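Local coordinates for transcriptional regulator, IclR family (Ruegeria sp. TM1040, PDB 3R4K), which probably acts as an IclR-family transcriptional regulator, binding DNA through a helix-turn-helix domain and perhaps sensing an effector through its GAF-like C-terminal domain, at residues 92-97 with 214-219; 98-103 with 110-115; 141-146 with 175-180; 183-188 with 197-202. One frame throughout, in Å; residues are numbered along the deposited sequence.

Contact 1: residues 92-97 with 214-219; sequences EDTGET and LAVAAP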
loop_
_atom_site.group_PDB
_atom_site.type_symbol
_atom_site.label_atom_id
_atom_site.label_comp_id
_atom_site.label_asym_id
_atom_site.label_seq_id
_atom_site.Cartn_x
_atom_site.Cartn_y
_atom_site.Cartn_z
ATOM N N GLU A 92 9.523 11.776 25.220
ATOM C CA GLU A 92 9.064 12.543 26.364
ATOM C C GLU A 92 8.711 11.646 27.537
ATOM O O GLU A 92 9.020 11.997 28.674
ATOM C CB GLU A 92 7.887 13.450 25.982
ATOM C CG GLU A 92 8.348 14.727 25.270
ATOM C CD GLU A 92 9.550 15.468 25.859
ATOM O OE1 GLU A 92 10.671 15.287 25.330
ATOM O OE2 GLU A 92 9.377 16.225 26.847
ATOM N N ASP A 93 8.120 10.482 27.262
ATOM C CA ASP A 93 7.725 9.523 28.287
ATOM C C ASP A 93 8.923 8.810 28.937
ATOM O O ASP A 93 8.905 8.563 30.148
ATOM C CB ASP A 93 6.762 8.489 27.694
ATOM C CG ASP A 93 5.385 9.036 27.333
ATOM O OD1 ASP A 93 4.979 10.072 27.918
ATOM O OD2 ASP A 93 4.694 8.407 26.494
ATOM N N THR A 94 9.960 8.498 28.147
ATOM C CA THR A 94 11.147 7.768 28.617
ATOM C C THR A 94 12.298 8.690 29.021
ATOM O O THR A 94 13.194 8.265 29.765
ATOM C CB THR A 94 11.635 6.806 27.529
ATOM O OG1 THR A 94 12.020 7.563 26.374
ATOM C CG2 THR A 94 10.587 5.766 27.147
ATOM N N GLY A 95 12.300 9.912 28.495
ATOM C CA GLY A 95 13.379 10.864 28.752
ATOM C C GLY A 95 14.641 10.542 27.974
ATOM O O GLY A 95 15.697 11.143 28.199
ATOM N N GLU A 96 14.514 9.621 27.003
ATOM C CA GLU A 96 15.617 9.118 26.194
ATOM C C GLU A 96 15.394 9.288 24.684
ATOM O O GLU A 96 14.304 9.634 24.253
ATOM C CB GLU A 96 15.855 7.639 26.530
ATOM C CG GLU A 96 16.140 7.390 28.004
ATOM C CD GLU A 96 17.398 8.004 28.593
ATOM O OE1 GLU A 96 18.259 8.480 27.818
ATOM O OE2 GLU A 96 17.547 7.957 29.834
ATOM N N THR A 97 16.460 9.075 23.892
ATOM C CA THR A 97 16.440 9.173 22.435
ATOM C C THR A 97 15.684 7.992 21.864
ATOM O O THR A 97 15.939 6.854 22.253
ATOM C CB THR A 97 17.886 9.225 21.901
ATOM O OG1 THR A 97 18.524 10.369 22.479
ATOM C CG2 THR A 97 17.960 9.271 20.350
ATOM N N LEU A 214 11.272 0.015 16.157
ATOM C CA LEU A 214 11.149 1.222 16.954
ATOM C C LEU A 214 11.992 1.018 18.214
ATOM O O LEU A 214 11.838 -0.007 18.891
ATOM C CB LEU A 214 9.672 1.509 17.275
ATOM C CG LEU A 214 9.405 2.755 18.103
ATOM C CD1 LEU A 214 9.850 3.995 17.374
ATOM C CD2 LEU A 214 7.955 2.845 18.487
ATOM N N ALA A 215 12.921 1.944 18.502
ATOM C CA ALA A 215 13.835 1.759 19.624
ATOM C C ALA A 215 13.968 2.954 20.532
ATOM O O ALA A 215 13.680 4.085 20.134
ATOM C CB ALA A 215 15.212 1.383 19.103
ATOM N N VAL A 216 14.454 2.680 21.764
ATOM C CA VAL A 216 14.785 3.645 22.820
ATOM C C VAL A 216 16.257 3.419 23.166
ATOM O O VAL A 216 16.591 2.335 23.640
ATOM C CB VAL A 216 13.842 3.505 24.063
ATOM C CG1 VAL A 216 14.308 4.376 25.236
ATOM C CG2 VAL A 216 12.402 3.834 23.687
ATOM N N ALA A 217 17.131 4.399 22.873
ATOM C CA ALA A 217 18.578 4.356 23.154
ATOM C C ALA A 217 18.875 5.218 24.348
ATOM O O ALA A 217 18.553 6.409 24.361
ATOM C CB ALA A 217 19.380 4.824 21.953
ATOM N N ALA A 218 19.467 4.625 25.367
ATOM C CA ALA A 218 19.770 5.351 26.589
ATOM C C ALA A 218 21.199 5.133 27.063
ATOM O O ALA A 218 21.770 4.073 26.809
ATOM C CB ALA A 218 18.808 4.903 27.670
ATOM N N PRO A 219 21.793 6.079 27.814
ATOM C CA PRO A 219 23.105 5.799 28.410
ATOM C C PRO A 219 22.951 4.724 29.483
ATOM O O PRO A 219 21.950 4.699 30.213
ATOM C CB PRO A 219 23.509 7.141 29.033
ATOM C CG PRO A 219 22.526 8.134 28.535
ATOM C CD PRO A 219 21.286 7.390 28.257
HETATM O O HOH W 1 19.176 9.003 25.184
#
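Val216 meets the end of helix 79-94 through one methyl. With CG1 anti to its backbone N (chi1 172°), that methyl packs on Glu96 CB at 3.8 Å and faces Thr94 OG1 tip to tip at 4.1 Å. The Thr94 hydroxyl is taken up within its own turn: it bonds to Leu90 O and accepts from Glu96 N, an ST turn, while Gly95 with its positive phi breaks the helix and leads into strand 97-104. Ala217 carries the backbone link between that turn and strand 210-219 of the GAF-like domain's sheet. Its N donates to Thr97 O at 2.8 Å, but the return bond of this antiparallel pair, Thr97 N to Ala217 O, is weak at 3.4 Å. A water bridges the same two atoms, accepting from Thr97 N and donating to Ala217 O, 2.8 Å from that oxygen. It also donates to Glu96 OE1, tying the side chain to the start of strand 97-104 and to strand 210-219. At Ala218 the carboxylate of Glu96 comes up against the methyl, CD 3.5 Å from CB. At Pro219 the ring approaches from the direction opposite to the glutamate, and its CD sits 3.2 Å from Glu96 OE1. The bend at chi2 (-64°) turns the Glu96 chain along strand 210-219, toward Pro219. Thr97 OG1 bonds to Val123 O. Glu96 is buried among alanine and proline carbons, yet Arg222 pairs with OE1 in a salt bridge and the water adds a hydrogen bond, so the carboxylate probably keeps its negative charge.

Contact 2: residues 98-103 with 110-115; sequences THLSLL and SLSHAY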
loop_
_atom_site.group_PDB
_atom_site.type_symbol
_atom_site.label_atom_id
_atom_site.label_comp_id
_atom_site.label_asym_id
_atom_site.label_seq_id
_atom_site.Cartn_x
_atom_site.Cartn_y
_atom_site.Cartn_z
ATOM N N THR A 98 14.768 8.264 20.936
ATOM C CA THR A 98 13.994 7.224 20.265
ATOM C C THR A 98 14.316 7.252 18.772
ATOM O O THR A 98 14.639 8.310 18.244
ATOM C CB THR A 98 12.500 7.392 20.551
ATOM O OG1 THR A 98 12.100 8.689 20.116
ATOM C CG2 THR A 98 12.162 7.225 22.029
ATOM N N HIS A 99 14.265 6.101 18.102
ATOM C CA HIS A 99 14.527 6.066 16.670
ATOM C C HIS A 99 13.811 4.924 15.966
ATOM O O HIS A 99 13.584 3.856 16.540
ATOM C CB HIS A 99 16.033 6.049 16.334
ATOM C CG HIS A 99 16.806 4.888 16.860
ATOM N ND1 HIS A 99 17.244 3.873 16.018
ATOM C CD2 HIS A 99 17.273 4.658 18.111
ATOM C CE1 HIS A 99 17.917 3.035 16.791
ATOM N NE2 HIS A 99 17.967 3.471 18.062
ATOM N N LEU A 100 13.427 5.185 14.713
ATOM C CA LEU A 100 12.790 4.227 13.830
ATOM C C LEU A 100 13.787 3.836 12.756
ATOM O O LEU A 100 14.369 4.693 12.087
ATOM C CB LEU A 100 11.486 4.789 13.210
ATOM C CG LEU A 100 10.759 3.901 12.173
ATOM C CD1 LEU A 100 10.211 2.598 12.797
ATOM C CD2 LEU A 100 9.680 4.703 11.421
ATOM N N SER A 101 14.018 2.537 12.623
ATOM C CA SER A 101 14.909 2.012 11.595
ATOM C C SER A 101 14.084 1.144 10.655
ATOM O O SER A 101 13.126 0.477 11.090
ATOM C CB SER A 101 16.086 1.258 12.204
ATOM O OG SER A 101 15.646 0.191 13.023
ATOM N N LEU A 102 14.396 1.225 9.351
ATOM C CA LEU A 102 13.641 0.479 8.347
ATOM C C LEU A 102 14.532 -0.382 7.500
ATOM O O LEU A 102 15.672 -0.018 7.216
ATOM C CB LEU A 102 12.845 1.419 7.425
ATOM C CG LEU A 102 11.764 2.280 8.044
ATOM C CD1 LEU A 102 11.289 3.327 7.046
ATOM C CD2 LEU A 102 10.590 1.443 8.536
ATOM N N LEU A 103 13.985 -1.511 7.045
ATOM C CA LEU A 103 14.685 -2.397 6.129
ATOM C C LEU A 103 14.772 -1.723 4.761
ATOM O O LEU A 103 13.750 -1.318 4.200
ATOM C CB LEU A 103 13.994 -3.761 6.027
ATOM C CG LEU A 103 14.318 -4.761 7.129
ATOM C CD1 LEU A 103 13.381 -5.933 7.076
ATOM C CD2 LEU A 103 15.736 -5.250 7.023
ATOM N N SER A 110 18.600 3.565 10.249
ATOM C CA SER A 110 17.865 4.467 11.141
ATOM C C SER A 110 17.480 5.671 10.308
ATOM O O SER A 110 18.363 6.344 9.774
ATOM C CB SER A 110 18.688 4.853 12.369
ATOM O OG SER A 110 17.860 5.421 13.370
ATOM N N LEU A 111 16.168 5.897 10.117
ATOM C CA LEU A 111 15.725 6.943 9.206
ATOM C C LEU A 111 14.974 8.125 9.851
ATOM O O LEU A 111 14.834 9.166 9.207
ATOM C CB LEU A 111 14.893 6.294 8.098
ATOM C CG LEU A 111 15.754 5.395 7.156
ATOM C CD1 LEU A 111 14.889 4.497 6.290
ATOM C CD2 LEU A 111 16.798 6.223 6.338
ATOM N N SER A 112 14.561 8.000 11.112
ATOM C CA SER A 112 13.908 9.085 11.851
ATOM C C SER A 112 14.198 8.888 13.321
ATOM O O SER A 112 14.305 7.743 13.775
ATOM C CB SER A 112 12.403 9.184 11.568
ATOM O OG SER A 112 11.656 8.090 12.052
ATOM N N HIS A 113 14.420 9.997 14.042
ATOM C CA HIS A 113 14.701 9.959 15.472
ATOM C C HIS A 113 14.130 11.182 16.159
ATOM O O HIS A 113 13.795 12.171 15.507
ATOM C CB HIS A 113 16.221 9.848 15.746
ATOM C CG HIS A 113 17.005 11.055 15.333
ATOM N ND1 HIS A 113 17.584 11.142 14.072
ATOM C CD2 HIS A 113 17.268 12.200 16.018
ATOM C CE1 HIS A 113 18.188 12.326 14.034
ATOM N NE2 HIS A 113 18.012 13.010 15.176
ATOM N N ALA A 114 14.058 11.126 17.480
ATOM C CA ALA A 114 13.642 12.236 18.328
ATOM C C ALA A 114 14.492 12.265 19.593
ATOM O O ALA A 114 14.926 11.211 20.076
ATOM C CB ALA A 114 12.170 12.125 18.681
ATOM N N TYR A 115 14.769 13.480 20.087
ATOM C CA TYR A 115 15.498 13.718 21.331
ATOM C C TYR A 115 14.515 14.175 22.399
ATOM O O TYR A 115 13.539 14.863 22.091
ATOM C CB TYR A 115 16.624 14.756 21.143
ATOM C CG TYR A 115 17.714 14.311 20.188
ATOM C CD1 TYR A 115 18.441 13.143 20.417
ATOM C CD2 TYR A 115 18.038 15.065 19.069
ATOM C CE1 TYR A 115 19.439 12.728 19.538
ATOM C CE2 TYR A 115 19.044 14.662 18.190
ATOM C CZ TYR A 115 19.745 13.497 18.432
ATOM O OH TYR A 115 20.737 13.105 17.572
#
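The His99 ring meets Ser110 obliquely, ND1 donating to Ser110 OG at 3.1 Å in a weak bond bent to 124° at the hydrogen. His113, the cross-strand partner of His99, turns its ring away from strand 97-104: CD2 lies over one face of the Tyr115 ring, offset toward the rim, and ND1 bonds to Asp127. The two histidines touch through their CB atoms, 3.8 Å apart across a non-hydrogen-bonded pair. In His99 CG is lodged between backbone N and carbonyl carbon (chi1 61°), a setting that leaves ND1 beside the serine hydroxyl. Thr98 and Ala114 form a full hydrogen-bonded pair, Thr98 N to Ala114 O at 3.1 Å and Ala114 N to Thr98 O at 3.0 Å. Further along, Leu100 N donates to Ser112 O at 2.9 Å, but Leu100 O takes Leu111 N at 2.9 Å and Ser112 N only weakly. Two residues thus oppose one, a classic beta bulge, and beyond it the register has slipped by one, pairing Ser101 with Ser110. Leu111 swings its CD1 to Leu102 CD1 at 3.9 Å, the two side chains crossing at about a right angle. Helix 79-94 covers the face bearing Thr98, Leu100 and Ser112, with Thr98 OG1 bonded to Ser91 and Leu87, and Ser112 OG to Ser83. Ser138 of helix 137-143 touches His99 and Ser101 on the other face. The hairpin itself is flanked in the sheet by strand 210-219 and strand 129-131.

Contact 3: residues 141-146 with 175-180; sequences AVLAYS and AEIAEV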
loop_
_atom_site.group_PDB
_atom_site.type_symbol
_atom_site.label_atom_id
_atom_site.label_comp_id
_atom_site.label_asym_id
_atom_site.label_seq_id
_atom_site.Cartn_x
_atom_site.Cartn_y
_atom_site.Cartn_z
ATOM N N ALA A 141 15.516 -7.320 16.957
ATOM C CA ALA A 141 14.052 -7.256 16.847
ATOM C C ALA A 141 13.598 -7.627 15.416
ATOM O O ALA A 141 12.639 -8.372 15.267
ATOM C CB ALA A 141 13.547 -5.859 17.218
ATOM N N VAL A 142 14.322 -7.133 14.379
ATOM C CA VAL A 142 14.046 -7.368 12.952
ATOM C C VAL A 142 14.422 -8.807 12.581
ATOM O O VAL A 142 13.657 -9.458 11.890
ATOM C CB VAL A 142 14.753 -6.319 12.037
ATOM C CG1 VAL A 142 14.608 -6.668 10.556
ATOM C CG2 VAL A 142 14.221 -4.914 12.293
ATOM N N LEU A 143 15.588 -9.295 13.027
ATOM C CA LEU A 143 16.076 -10.654 12.752
ATOM C C LEU A 143 15.135 -11.710 13.326
ATOM O O LEU A 143 14.860 -12.711 12.673
ATOM C CB LEU A 143 17.480 -10.834 13.353
ATOM C CG LEU A 143 18.483 -11.629 12.529
ATOM C CD1 LEU A 143 18.585 -11.097 11.097
ATOM C CD2 LEU A 143 19.844 -11.608 13.181
ATOM N N ALA A 144 14.617 -11.464 14.533
ATOM C CA ALA A 144 13.738 -12.391 15.230
ATOM C C ALA A 144 12.417 -12.656 14.479
ATOM O O ALA A 144 11.804 -13.709 14.679
ATOM C CB ALA A 144 13.440 -11.866 16.617
ATOM N N TYR A 145 11.999 -11.728 13.602
ATOM C CA TYR A 145 10.756 -11.873 12.850
ATOM C C TYR A 145 10.985 -11.901 11.339
ATOM O O TYR A 145 10.042 -11.723 10.557
ATOM C CB TYR A 145 9.780 -10.773 13.263
ATOM C CG TYR A 145 9.303 -10.979 14.683
ATOM C CD1 TYR A 145 8.325 -11.918 14.974
ATOM C CD2 TYR A 145 9.897 -10.303 15.747
ATOM C CE1 TYR A 145 7.895 -12.131 16.277
ATOM C CE2 TYR A 145 9.475 -10.510 17.059
ATOM C CZ TYR A 145 8.464 -11.420 17.317
ATOM O OH TYR A 145 8.007 -11.612 18.592
ATOM N N SER A 146 12.228 -12.208 10.940
ATOM C CA SER A 146 12.642 -12.366 9.557
ATOM C C SER A 146 12.560 -13.855 9.152
ATOM O O SER A 146 12.430 -14.736 10.018
ATOM C CB SER A 146 14.054 -11.824 9.365
ATOM O OG SER A 146 14.031 -10.416 9.196
ATOM N N ALA A 175 20.104 -17.734 20.152
ATOM C CA ALA A 175 19.521 -17.887 21.486
ATOM C C ALA A 175 18.784 -16.601 21.888
ATOM O O ALA A 175 17.670 -16.668 22.422
ATOM C CB ALA A 175 20.612 -18.222 22.495
ATOM N N GLU A 176 19.390 -15.439 21.567
ATOM C CA GLU A 176 18.826 -14.116 21.822
ATOM C C GLU A 176 17.579 -13.888 20.946
ATOM O O GLU A 176 16.550 -13.472 21.478
ATOM C CB GLU A 176 19.892 -13.018 21.596
ATOM C CG GLU A 176 19.660 -11.737 22.398
ATOM C CD GLU A 176 19.661 -11.813 23.919
ATOM O OE1 GLU A 176 20.318 -12.719 24.489
ATOM O OE2 GLU A 176 19.015 -10.938 24.542
ATOM N N ILE A 177 17.661 -14.242 19.638
ATOM C CA ILE A 177 16.567 -14.182 18.652
ATOM C C ILE A 177 15.332 -14.907 19.201
ATOM O O ILE A 177 14.230 -14.355 19.142
ATOM C CB ILE A 177 17.029 -14.775 17.285
ATOM C CG1 ILE A 177 17.869 -13.760 16.494
ATOM C CG2 ILE A 177 15.869 -15.308 16.433
ATOM C CD1 ILE A 177 18.378 -14.301 15.215
ATOM N N ALA A 178 15.521 -16.125 19.739
ATOM C CA ALA A 178 14.443 -16.956 20.266
ATOM C C ALA A 178 13.750 -16.288 21.450
ATOM O O ALA A 178 12.520 -16.357 21.557
ATOM C CB ALA A 178 14.977 -18.324 20.658
ATOM N N GLU A 179 14.528 -15.594 22.298
ATOM C CA GLU A 179 13.998 -14.884 23.464
ATOM C C GLU A 179 13.178 -13.639 23.035
ATOM O O GLU A 179 12.143 -13.353 23.651
ATOM C CB GLU A 179 15.147 -14.511 24.436
ATOM C CG GLU A 179 14.698 -14.180 25.860
ATOM C CD GLU A 179 13.817 -15.140 26.656
ATOM O OE1 GLU A 179 13.585 -16.298 26.228
ATOM O OE2 GLU A 179 13.343 -14.706 27.729
ATOM N N VAL A 180 13.625 -12.937 21.956
ATOM C CA VAL A 180 12.948 -11.751 21.412
ATOM C C VAL A 180 11.627 -12.190 20.735
ATOM O O VAL A 180 10.604 -11.528 20.942
ATOM C CB VAL A 180 13.834 -10.806 20.529
ATOM C CG1 VAL A 180 14.963 -11.473 19.786
ATOM C CG2 VAL A 180 13.021 -9.856 19.650
#
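Just before Ala144 and Tyr145 pack on Ile177 and Val180, the carbonyl O of Val142 is gripped twice: by Ser146 OG at 2.9 Å and by Tyr145 N at 3.3 Å. The two donors come from opposite faces of the carbonyl plane, with the hydroxyl well above it. Together with a type I turn from Leu143 to Ser146, this holds the chain compact around the turn. Ala144 points its methyl at helix 170-183, touching Val180 CG1 at 3.5 Å and the backbone Ile177 O at 3.6 Å. The small side chain is consistent with the close backbone approach, the CA atoms of Ala144 and Ile177 being 4.8 Å apart. Both segments belong to the helical connection that leads from strand 129-131 to strand 186-189 in the GAF-like domain, and they meet there through apolar side chains. Ile177, extended at chi2 (177°), carries CD1 out to Leu143 CD2 at 3.7 Å, the two side chains crossing obliquely. Val180 spreads its other methyl, CG2, over Ala144 CB and toward Ala141 CA. Tyr145 OH lies 3.5 Å from Val180 O, which sits obliquely to the ring, and the hydroxyl makes a weak bond to Arg181 O. Ala141 O lies in the plane of the tyrosine ring at its edge, while Phe204 meets that ring edge-to-face.

Contact 4: residues 183-188 with 197-202; sequences TGLAQS and HSHAVP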
loop_
_atom_site.group_PDB
_atom_site.type_symbol
_atom_site.label_atom_id
_atom_site.label_comp_id
_atom_site.label_asym_id
_atom_site.label_seq_id
_atom_site.Cartn_x
_atom_site.Cartn_y
_atom_site.Cartn_z
ATOM N N THR A 183 9.142 -12.876 23.640
ATOM C CA THR A 183 8.715 -11.732 24.455
ATOM C C THR A 183 8.251 -10.513 23.644
ATOM O O THR A 183 7.581 -9.647 24.204
ATOM C CB THR A 183 9.847 -11.314 25.403
ATOM O OG1 THR A 183 10.958 -10.840 24.640
ATOM C CG2 THR A 183 10.282 -12.445 26.337
ATOM N N GLY A 184 8.598 -10.452 22.360
ATOM C CA GLY A 184 8.218 -9.349 21.476
ATOM C C GLY A 184 9.011 -8.064 21.675
ATOM O O GLY A 184 8.617 -7.008 21.163
ATOM N N LEU A 185 10.137 -8.146 22.420
ATOM C CA LEU A 185 11.023 -7.024 22.747
ATOM C C LEU A 185 12.487 -7.482 22.819
ATOM O O LEU A 185 12.789 -8.540 23.389
ATOM C CB LEU A 185 10.602 -6.388 24.091
ATOM C CG LEU A 185 11.223 -5.035 24.435
ATOM C CD1 LEU A 185 10.191 -4.106 24.988
ATOM C CD2 LEU A 185 12.336 -5.189 25.436
ATOM N N ALA A 186 13.388 -6.666 22.245
ATOM C CA ALA A 186 14.829 -6.913 22.218
ATOM C C ALA A 186 15.573 -5.875 23.047
ATOM O O ALA A 186 15.188 -4.705 23.086
ATOM C CB ALA A 186 15.345 -6.899 20.780
ATOM N N GLN A 187 16.650 -6.316 23.699
ATOM C CA GLN A 187 17.546 -5.480 24.488
ATOM C C GLN A 187 18.998 -5.725 24.057
ATOM O O GLN A 187 19.350 -6.852 23.705
ATOM C CB GLN A 187 17.376 -5.749 25.984
ATOM C CG GLN A 187 16.379 -4.817 26.652
ATOM C CD GLN A 187 16.306 -5.059 28.140
ATOM O OE1 GLN A 187 17.186 -4.669 28.920
ATOM N NE2 GLN A 187 15.254 -5.730 28.570
ATOM N N SER A 188 19.823 -4.661 24.044
ATOM C CA SER A 188 21.243 -4.735 23.683
ATOM C C SER A 188 22.032 -3.678 24.438
ATOM O O SER A 188 21.674 -2.500 24.416
ATOM C CB SER A 188 21.450 -4.585 22.179
ATOM O OG SER A 188 22.823 -4.613 21.826
ATOM N N HIS A 197 22.527 1.543 26.270
ATOM C CA HIS A 197 21.560 0.483 26.563
ATOM C C HIS A 197 20.307 0.748 25.737
ATOM O O HIS A 197 19.626 1.748 25.970
ATOM C CB HIS A 197 21.231 0.407 28.069
ATOM C CG HIS A 197 20.416 -0.785 28.457
ATOM N ND1 HIS A 197 20.682 -1.488 29.620
ATOM C CD2 HIS A 197 19.373 -1.370 27.823
ATOM C CE1 HIS A 197 19.784 -2.457 29.667
ATOM N NE2 HIS A 197 18.984 -2.430 28.600
ATOM N N SER A 198 20.022 -0.121 24.761
ATOM C CA SER A 198 18.870 0.032 23.888
ATOM C C SER A 198 17.805 -1.058 24.090
ATOM O O SER A 198 18.111 -2.191 24.467
ATOM C CB SER A 198 19.292 0.067 22.420
ATOM O OG SER A 198 20.670 -0.182 22.180
ATOM N N HIS A 199 16.542 -0.670 23.854
ATOM C CA HIS A 199 15.320 -1.476 23.870
ATOM C C HIS A 199 14.659 -1.316 22.517
ATOM O O HIS A 199 14.570 -0.183 22.034
ATOM C CB HIS A 199 14.354 -0.997 24.966
ATOM C CG HIS A 199 14.760 -1.313 26.363
ATOM N ND1 HIS A 199 15.715 -0.559 27.024
ATOM C CD2 HIS A 199 14.253 -2.228 27.220
ATOM C CE1 HIS A 199 15.796 -1.074 28.237
ATOM N NE2 HIS A 199 14.935 -2.082 28.399
ATOM N N ALA A 200 14.183 -2.408 21.900
ATOM C CA ALA A 200 13.525 -2.297 20.594
ATOM C C ALA A 200 12.422 -3.306 20.404
ATOM O O ALA A 200 12.485 -4.418 20.928
ATOM C CB ALA A 200 14.531 -2.431 19.467
ATOM N N VAL A 201 11.401 -2.894 19.649
ATOM C CA VAL A 201 10.241 -3.707 19.279
ATOM C C VAL A 201 10.139 -3.731 17.753
ATOM O O VAL A 201 10.449 -2.720 17.113
ATOM C CB VAL A 201 8.899 -3.241 19.938
ATOM C CG1 VAL A 201 8.907 -3.476 21.444
ATOM C CG2 VAL A 201 8.552 -1.790 19.602
ATOM N N PRO A 202 9.699 -4.843 17.135
ATOM C CA PRO A 202 9.551 -4.839 15.673
ATOM C C PRO A 202 8.296 -4.075 15.224
ATOM O O PRO A 202 7.326 -3.959 15.974
ATOM C CB PRO A 202 9.444 -6.322 15.339
ATOM C CG PRO A 202 8.782 -6.919 16.555
ATOM C CD PRO A 202 9.270 -6.133 17.725
#
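Ala186 pairs with Ala200 and Ser188 with Ser198 as antiparallel hydrogen-bonded pairs, the N-to-C directions of the short strand segments lying 158° apart. Ala186 N reaches Ala200 O at 2.8 Å, and Ser198 N reaches Ser188 O at 2.9 Å. Between them the non-hydrogen-bonded pair Gln187 and His199 carries the side-chain chemistry. The glutamine lies alongside the histidine, pointing the same way, its amide stacked on the ring with the planes 20° apart. Its CG sits over one face in a CH-pi contact, 3.7 Å from the His199 ring centroid. Extended beyond CG, the glutamine reaches past His199 to His197, whose NE2 donates to Gln187 OE1 at 2.9 Å. The amide oxygen lies in the plane of the His197 ring, so this one side chain joins both imidazoles. At the other end Leu185 brings CD2 to the edge of the His199 ring, and its CD1 to Val201 CG1 at 3.8 Å. Gly184 O rests against Val201 CG1 and Pro202 CD, where the chain leaves helix 170-183. The result is a beta hairpin whose strand 186-189 forms one margin, within this chain, of the antiparallel sheet of the profilin-like, GAF-related domain.

In the fold
Contacts 1, 2 and 4 hold one antiparallel sheet: strand 210-219 is bonded on one side to strand 97-104 through Ala215 N and His99 O, and on the other to strand 196-204 through Val216 N and His199 O. Contacts 2 and 4, both local hairpins, rest on backbone hydrogen bonds with histidines on one face. Contact 1 spans more than a hundred residues, encloses the other three, and adds a buried carboxylate with a salt bridge and a bridging water. Contact 3, between a helix end with its turn and helix 170-183, is mainly apolar; it adjoins contact 4, where Tyr145 packs on Pro202. All four are largely buried; the exposed residues of 175-180 take no part.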